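Local coordinates for discoidin-2 (Dictyostelium discoideum, PDB 2VM9), which binds galactose and N-acetylgalactosamine as a trimeric lectin and may take part in forming the spore coat, at residues N161-V166 against A252-N257; P192-S197 against T227-D232. All blocks are in the same frame, centred on the assembly; numbering follows the deposited sequence.

Contact 1. Residues N161-V166 against A252-N257; sequences NPSVQV and AVEFNN
Strand segments 163-166 and 252-254 pair antiparallel, their axes 4.7 Å apart with chain directions at 164°, in register S163 with E254, V164 with V253 and Q165 with A252. This is the pairing of first and last strands in the lectin-like region, a β-sandwich of the H-type lectin family. S163 and E254 form one hydrogen-bonded pair, S163 N lying 2.9 Å from E254 O. The return bond runs from E254 N to S163 O at 2.7 Å; Q165 and A252 form the next such pair. Between them lies the non-hydrogen-bonded pair V164-V253, where the CA of V164 comes 3.1 Å from A252 O in a CA-H...O contact.

On the face carrying the valines, V164 and V253 lie side by side and touch through their CG2 methyls, while a chi1 of -177° turns CG1 of V253 away from the amide nitrogen and brings it to P162 CB at 3.5 Å. The same methyl sits 3.6 Å above one face of the F255 ring, offset toward its rim, so it meets both the proline and the phenylalanine.

The other face bears S163, Q165, A252 and E254. Y159 of the second subunit packs on S163, Q165 and E254, placing this face at the trimer interface. The E254 carboxylate is shared: OE1 accepts from a water, whereas OE2 accepts from the backbone N of S197 and from N257 ND2, which approaches OE2 at 2.9 Å from above the carboxylate plane, 49° out of it.

Contact 2. Residues P192-S197 against T227-D232; sequences PVEFLS and TTKGFD
The F195 ring meets T228 at its edge, where the T228 carbonyl oxygen lies near the ring plane, 3.9 Å from CD2; F191 adds an edge-to-face ring contact, and Y159 of the second subunit meets the ring with planes at about 45°. The other flat group, the E194 carboxylate, takes the T228 hydroxyl at its rim: OG1 donates to OE2 at 2.8 Å, on the anti side and 18° out of the carboxylate plane. Extended beyond a CG anti to the backbone N (chi1 -178°), the glutamate chain crosses T228 and K229, and its CD lies 3.5 Å from K229 CG.

T228 is gripped at both its backbone and its side chain. Its carbonyl accepts from F195 N at 2.9 Å, and its CG2 methyl packs against S197 C at 3.6 Å. The turn presenting it is an ST turn and ST motif: T227 OG1 accepts from K229 N and G230 N, at the start of strand 230-237.

Thus residues 192-197 are fastened to the turn before strand 230-237 by one backbone and one side-chain bond, and F191 just ahead of them adds a backbone hydrogen bond with K229. E194 OE1 and K229 NZ remain 4.8 Å apart, too far for a salt bridge, so their opposite charges probably add only a diffuse attraction to a contact whose directional hold comes from T228.

From the N terminus the chain passes through the β-sandwich region and runs from the linker into the lectin-like region within 161-166, the first half of contact 1. It then runs through strand 183-190 into the 192-197 loop, continues along strands 200-211 and 216-224, and closes the smaller loop of contact 2 at 227-232. Strand 243-254 returns to contact 1, so contact 2 lies within the larger loop. The contact centres lie about 11 Å apart, and they meet directly: Q165 reaches V193 and E254 reaches S197. Contact 1 joins edge strand 163-170 to the central strand of its three-stranded sheet; contact 2 ties a loop to the start of the other sheet's central strand. Both touch the second subunit.

Contact 1. Residues N161-V166 against A252-N257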
ATOM      1  N   ASN A 161      -5.860   3.575  -1.699  1.00 20.97           N
ATOM      2  CA  ASN A 161      -5.655   2.729  -0.521  1.00 21.81           C
ATOM      3  C   ASN A 161      -6.757   2.875   0.545  1.00 21.02           C
ATOM      4  O   ASN A 161      -6.432   2.980   1.723  1.00 20.23           O
ATOM      5  CB  ASN A 161      -4.307   3.063   0.165  1.00 23.29           C
ATOM      6  CG  ASN A 161      -3.135   3.160  -0.813  1.00 27.08           C
ATOM      7  OD1 ASN A 161      -2.578   4.254  -1.029  1.00 31.05           O
ATOM      8  ND2 ASN A 161      -2.758   2.025  -1.409  1.00 28.95           N
ATOM      9  N   PRO A 162      -8.054   2.873   0.154  1.00 20.10           N
ATOM     10  CA  PRO A 162      -9.061   3.069   1.209  1.00 19.35           C
ATOM     11  C   PRO A 162      -9.175   1.824   2.098  1.00 18.91           C
ATOM     12  O   PRO A 162      -8.737   0.753   1.706  1.00 19.60           O
ATOM     13  CB  PRO A 162     -10.356   3.278   0.410  1.00 19.48           C
ATOM     14  CG  PRO A 162     -10.157   2.485  -0.808  1.00 20.55           C
ATOM     15  CD  PRO A 162      -8.690   2.651  -1.162  1.00 20.14           C
ATOM     16  N   SER A 163      -9.698   1.995   3.305  1.00 18.53           N
ATOM     17  CA  SER A 163     -10.002   0.904   4.212  1.00 17.37           C
ATOM     18  C   SER A 163     -11.510   0.669   4.088  1.00 17.08           C
ATOM     19  O   SER A 163     -12.267   1.607   3.809  1.00 16.17           O
ATOM     20  CB  SER A 163      -9.668   1.303   5.644  1.00 18.08           C
ATOM     21  OG  SER A 163      -8.251   1.362   5.857  1.00 19.14           O
ATOM     22  N   VAL A 164     -11.923  -0.579   4.283  1.00 16.07           N
ATOM     23  CA  VAL A 164     -13.301  -0.986   3.993  1.00 16.03           C
ATOM     24  C   VAL A 164     -13.782  -1.983   5.052  1.00 14.81           C
ATOM     25  O   VAL A 164     -13.062  -2.895   5.416  1.00 14.79           O
ATOM     26  CB  VAL A 164     -13.402  -1.635   2.574  1.00 16.44           C
ATOM     27  CG1 VAL A 164     -14.775  -2.261   2.338  1.00 16.74           C
ATOM     28  CG2 VAL A 164     -13.089  -0.624   1.464  1.00 17.37           C
ATOM     29  N   GLN A 165     -15.006  -1.803   5.540  1.00 13.77           N
ATOM     30  CA  GLN A 165     -15.675  -2.861   6.293  1.00 13.44           C
ATOM     31  C   GLN A 165     -17.067  -3.009   5.702  1.00 12.93           C
ATOM     32  O   GLN A 165     -17.630  -2.055   5.164  1.00 11.24           O
ATOM     33  CB  GLN A 165     -15.760  -2.552   7.779  1.00 13.35           C
ATOM     34  CG  GLN A 165     -14.395  -2.422   8.486  1.00 13.52           C
ATOM     35  CD  GLN A 165     -14.549  -2.176   9.945  1.00 15.03           C
ATOM     36  OE1 GLN A 165     -14.941  -3.075  10.704  1.00 17.21           O
ATOM     37  NE2 GLN A 165     -14.273  -0.950  10.367  1.00 13.39           N
ATOM     38  N   VAL A 166     -17.610  -4.209   5.812  1.00 12.03           N
ATOM     39  CA  VAL A 166     -18.872  -4.491   5.156  1.00 12.07           C
ATOM     40  C   VAL A 166     -19.812  -5.203   6.124  1.00 11.74           C
ATOM     41  O   VAL A 166     -19.384  -5.777   7.151  1.00 10.81           O
ATOM     42  CB  VAL A 166     -18.679  -5.368   3.893  1.00 12.17           C
ATOM     43  CG1 VAL A 166     -17.712  -4.719   2.884  1.00 13.11           C
ATOM     44  CG2 VAL A 166     -18.219  -6.769   4.297  1.00 11.97           C
ATOM     45  N   ALA A 252     -18.670   0.307   4.094  1.00  9.60           N
ATOM     46  CA  ALA A 252     -18.156   1.490   4.765  1.00 10.06           C
ATOM     47  C   ALA A 252     -16.716   1.671   4.299  1.00 10.22           C
ATOM     48  O   ALA A 252     -15.919   0.719   4.370  1.00 10.60           O
ATOM     49  CB  ALA A 252     -18.203   1.312   6.245  1.00 10.78           C
ATOM     50  N   VAL A 253     -16.406   2.866   3.811  1.00 11.04           N
ATOM     51  CA  VAL A 253     -15.094   3.131   3.215  1.00 11.08           C
ATOM     52  C   VAL A 253     -14.435   4.297   3.938  1.00 11.30           C
ATOM     53  O   VAL A 253     -15.008   5.374   4.064  1.00 10.49           O
ATOM     54  CB  VAL A 253     -15.186   3.457   1.695  1.00 11.89           C
ATOM     55  CG1 VAL A 253     -13.781   3.648   1.102  1.00 12.81           C
ATOM     56  CG2 VAL A 253     -15.935   2.349   0.932  1.00 11.51           C
ATOM     57  N   GLU A 254     -13.198   4.080   4.390  1.00 12.27           N
ATOM     58  CA  GLU A 254     -12.449   5.142   5.076  1.00 14.20           C
ATOM     59  C   GLU A 254     -11.307   5.588   4.189  1.00 15.40           C
ATOM     60  O   GLU A 254     -10.512   4.756   3.753  1.00 14.78           O
ATOM     61  CB  GLU A 254     -11.888   4.623   6.402  1.00 14.53           C
ATOM     62  CG  GLU A 254     -11.261   5.738   7.244  1.00 16.93           C
ATOM     63  CD  GLU A 254     -10.360   5.235   8.358  1.00 19.64           C
ATOM     64  OE1 GLU A 254      -9.852   4.098   8.271  1.00 20.90           O
ATOM     65  OE2 GLU A 254     -10.134   6.019   9.305  1.00 24.40           O
ATOM     66  N   PHE A 255     -11.224   6.898   3.935  1.00 17.41           N
ATOM     67  CA  PHE A 255     -10.253   7.432   2.994  1.00 19.79           C
ATOM     68  C   PHE A 255      -9.069   8.051   3.692  1.00 21.94           C
ATOM     69  O   PHE A 255      -9.195   8.579   4.799  1.00 21.90           O
ATOM     70  CB  PHE A 255     -10.892   8.497   2.100  1.00 20.30           C
ATOM     71  CG  PHE A 255     -11.967   7.968   1.208  1.00 20.32           C
ATOM     72  CD1 PHE A 255     -11.646   7.208   0.089  1.00 21.80           C
ATOM     73  CD2 PHE A 255     -13.306   8.234   1.483  1.00 20.78           C
ATOM     74  CE1 PHE A 255     -12.638   6.722  -0.752  1.00 22.09           C
ATOM     75  CE2 PHE A 255     -14.319   7.743   0.652  1.00 21.32           C
ATOM     76  CZ  PHE A 255     -13.990   6.995  -0.466  1.00 21.21           C
ATOM     77  N   ASN A 256      -7.919   7.959   3.032  1.00 24.41           N
ATOM     78  CA  ASN A 256      -6.764   8.803   3.333  1.00 27.09           C
ATOM     79  C   ASN A 256      -6.185   8.556   4.726  1.00 27.87           C
ATOM     80  O   ASN A 256      -5.593   9.456   5.338  1.00 28.18           O
ATOM     81  CB  ASN A 256      -7.146  10.291   3.155  1.00 28.15           C
ATOM     82  CG  ASN A 256      -5.953  11.166   2.792  1.00 30.79           C
ATOM     83  OD1 ASN A 256      -5.115  10.781   1.970  1.00 32.81           O
ATOM     84  ND2 ASN A 256      -5.869  12.344   3.414  1.00 32.63           N
ATOM     85  N   ASN A 257      -6.346   7.340   5.233  1.00 28.20           N
ATOM     86  CA  ASN A 257      -5.959   7.083   6.614  1.00 29.50           C
ATOM     87  C   ASN A 257      -5.159   5.797   6.738  1.00 29.85           C
ATOM     88  O   ASN A 257      -4.774   5.200   5.716  1.00 29.66           O
ATOM     89  CB  ASN A 257      -7.198   7.076   7.536  1.00 29.54           C
ATOM     90  CG  ASN A 257      -7.035   7.982   8.762  1.00 30.80           C
ATOM     91  OD1 ASN A 257      -6.194   8.889   8.785  1.00 32.35           O
ATOM     92  ND2 ASN A 257      -7.847   7.741   9.783  1.00 30.39           N
ATOM     93  OXT ASN A 257      -4.883   5.340   7.859  1.00 30.48           O
TER
HETATM   94  O   HOH W   1      -7.595   3.569   6.661  1.00 35.42           O

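Contact 2. Residues P192-S197 against T227-D232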
ATOM      1  N   PRO A 192     -17.532  -3.959  12.702  1.00 18.59           N
ATOM      2  CA  PRO A 192     -16.748  -4.983  13.416  1.00 20.00           C
ATOM      3  C   PRO A 192     -15.572  -4.375  14.198  1.00 20.84           C
ATOM      4  O   PRO A 192     -15.330  -4.767  15.346  1.00 21.62           O
ATOM      5  CB  PRO A 192     -16.263  -5.887  12.292  1.00 20.31           C
ATOM      6  CG  PRO A 192     -17.385  -5.805  11.254  1.00 20.30           C
ATOM      7  CD  PRO A 192     -17.785  -4.336  11.298  1.00 18.80           C
ATOM      8  N   VAL A 193     -14.883  -3.401  13.603  1.00 20.55           N
ATOM      9  CA  VAL A 193     -13.751  -2.714  14.242  1.00 20.76           C
ATOM     10  C   VAL A 193     -13.941  -1.212  14.120  1.00 20.10           C
ATOM     11  O   VAL A 193     -14.445  -0.740  13.095  1.00 20.14           O
ATOM     12  CB  VAL A 193     -12.397  -3.105  13.541  1.00 21.04           C
ATOM     13  CG1 VAL A 193     -11.198  -2.381  14.175  1.00 21.06           C
ATOM     14  CG2 VAL A 193     -12.188  -4.591  13.577  1.00 22.59           C
ATOM     15  N   GLU A 194     -13.539  -0.451  15.138  1.00 19.25           N
ATOM     16  CA  GLU A 194     -13.662   1.003  15.076  1.00 19.22           C
ATOM     17  C   GLU A 194     -12.656   1.585  14.079  1.00 19.26           C
ATOM     18  O   GLU A 194     -11.473   1.212  14.081  1.00 19.96           O
ATOM     19  CB  GLU A 194     -13.502   1.654  16.458  1.00 18.89           C
ATOM     20  CG  GLU A 194     -13.674   3.165  16.435  1.00 19.35           C
ATOM     21  CD  GLU A 194     -13.595   3.831  17.807  1.00 20.35           C
ATOM     22  OE1 GLU A 194     -13.365   3.139  18.820  1.00 20.15           O
ATOM     23  OE2 GLU A 194     -13.802   5.055  17.864  1.00 20.98           O
ATOM     24  N   PHE A 195     -13.138   2.459  13.200  1.00 17.75           N
ATOM     25  CA  PHE A 195     -12.287   3.163  12.249  1.00 17.71           C
ATOM     26  C   PHE A 195     -11.474   4.253  12.969  1.00 17.96           C
ATOM     27  O   PHE A 195     -11.872   4.747  14.032  1.00 17.69           O
ATOM     28  CB  PHE A 195     -13.124   3.853  11.160  1.00 17.07           C
ATOM     29  CG  PHE A 195     -13.660   2.928  10.075  1.00 15.89           C
ATOM     30  CD1 PHE A 195     -12.829   2.409   9.098  1.00 14.29           C
ATOM     31  CD2 PHE A 195     -15.021   2.663   9.991  1.00 16.67           C
ATOM     32  CE1 PHE A 195     -13.329   1.595   8.068  1.00 14.59           C
ATOM     33  CE2 PHE A 195     -15.533   1.843   8.962  1.00 14.74           C
ATOM     34  CZ  PHE A 195     -14.697   1.314   8.008  1.00 15.18           C
ATOM     35  N   LEU A 196     -10.368   4.664  12.350  1.00 19.12           N
ATOM     36  CA  LEU A 196      -9.583   5.796  12.867  1.00 19.90           C
ATOM     37  C   LEU A 196     -10.223   7.159  12.579  1.00 20.14           C
ATOM     38  O   LEU A 196     -10.061   8.116  13.353  1.00 21.40           O
ATOM     39  CB  LEU A 196      -8.144   5.733  12.334  1.00 20.36           C
ATOM     40  CG  LEU A 196      -7.353   4.511  12.809  1.00 22.14           C
ATOM     41  CD1 LEU A 196      -5.968   4.474  12.150  1.00 25.12           C
ATOM     42  CD2 LEU A 196      -7.251   4.521  14.329  1.00 22.24           C
ATOM     43  N   SER A 197     -10.964   7.257  11.473  1.00 18.92           N
ATOM     44  CA  SER A 197     -11.707   8.479  11.165  1.00 18.07           C
ATOM     45  C   SER A 197     -13.082   8.074  10.614  1.00 16.86           C
ATOM     46  O   SER A 197     -13.339   6.880  10.393  1.00 16.22           O
ATOM     47  CB  SER A 197     -10.964   9.323  10.140  1.00 18.01           C
ATOM     48  OG  SER A 197     -10.859   8.617   8.916  1.00 18.67           O
ATOM     49  N   THR A 227     -20.338   7.405  12.468  1.00 13.86           N
ATOM     50  CA  THR A 227     -19.211   7.728  13.373  1.00 14.32           C
ATOM     51  C   THR A 227     -18.056   6.781  13.067  1.00 15.03           C
ATOM     52  O   THR A 227     -18.134   5.922  12.178  1.00 14.96           O
ATOM     53  CB  THR A 227     -19.617   7.570  14.856  1.00 14.33           C
ATOM     54  OG1 THR A 227     -19.812   6.183  15.178  1.00 13.37           O
ATOM     55  CG2 THR A 227     -20.892   8.366  15.163  1.00 15.53           C
ATOM     56  N   THR A 228     -16.965   6.911  13.825  1.00 14.77           N
ATOM     57  CA  THR A 228     -15.916   5.935  13.708  1.00 14.85           C
ATOM     58  C   THR A 228     -16.363   4.542  14.117  1.00 14.11           C
ATOM     59  O   THR A 228     -15.754   3.575  13.680  1.00 14.48           O
ATOM     60  CB  THR A 228     -14.697   6.323  14.563  1.00 14.95           C
ATOM     61  OG1 THR A 228     -15.119   6.489  15.919  1.00 16.09           O
ATOM     62  CG2 THR A 228     -14.093   7.605  14.030  1.00 14.53           C
ATOM     63  N   LYS A 229     -17.407   4.435  14.951  1.00 14.13           N
ATOM     64  CA  LYS A 229     -17.818   3.148  15.518  1.00 15.01           C
ATOM     65  C   LYS A 229     -18.956   2.464  14.766  1.00 13.49           C
ATOM     66  O   LYS A 229     -19.117   1.259  14.857  1.00 13.33           O
ATOM     67  CB  LYS A 229     -18.259   3.315  16.975  1.00 15.55           C
ATOM     68  CG  LYS A 229     -17.132   3.651  17.972  1.00 18.31           C
ATOM     69  CD  LYS A 229     -17.650   3.575  19.426  1.00 18.87           C
ATOM     70  CE  LYS A 229     -16.529   3.899  20.442  1.00 22.14           C
ATOM     71  NZ  LYS A 229     -17.038   3.951  21.866  1.00 22.44           N
ATOM     72  N   GLY A 230     -19.736   3.238  14.028  1.00 12.95           N
ATOM     73  CA  GLY A 230     -20.899   2.655  13.369  1.00 12.74           C
ATOM     74  C   GLY A 230     -21.771   3.693  12.722  1.00 11.80           C
ATOM     75  O   GLY A 230     -21.348   4.813  12.490  1.00 11.54           O
ATOM     76  N   PHE A 231     -23.000   3.301  12.393  1.00 11.37           N
ATOM     77  CA  PHE A 231     -23.901   4.253  11.756  1.00 10.35           C
ATOM     78  C   PHE A 231     -25.328   3.792  11.976  1.00 10.03           C
ATOM     79  O   PHE A 231     -25.561   2.705  12.509  1.00 10.59           O
ATOM     80  CB  PHE A 231     -23.579   4.357  10.253  1.00 10.47           C
ATOM     81  CG  PHE A 231     -23.963   3.124   9.450  1.00 10.06           C
ATOM     82  CD1 PHE A 231     -25.143   3.106   8.711  1.00 11.09           C
ATOM     83  CD2 PHE A 231     -23.144   1.988   9.442  1.00 10.70           C
ATOM     84  CE1 PHE A 231     -25.496   1.992   7.966  1.00 10.03           C
ATOM     85  CE2 PHE A 231     -23.506   0.849   8.701  1.00 11.58           C
ATOM     86  CZ  PHE A 231     -24.691   0.856   7.968  1.00 12.10           C
ATOM     87  N   ASP A 232     -26.281   4.620  11.571  1.00  9.17           N
ATOM     88  CA  ASP A 232     -27.686   4.212  11.637  1.00  9.18           C
ATOM     89  C   ASP A 232     -28.200   3.969  10.225  1.00  8.80           C
ATOM     90  O   ASP A 232     -28.032   4.824   9.350  1.00  9.65           O
ATOM     91  CB  ASP A 232     -28.546   5.340  12.252  1.00  9.35           C
ATOM     92  CG  ASP A 232     -28.328   5.517  13.739  1.00 10.69           C
ATOM     93  OD1 ASP A 232     -28.037   4.536  14.437  1.00 11.89           O
ATOM     94  OD2 ASP A 232     -28.519   6.652  14.201  1.00 11.45           O
TER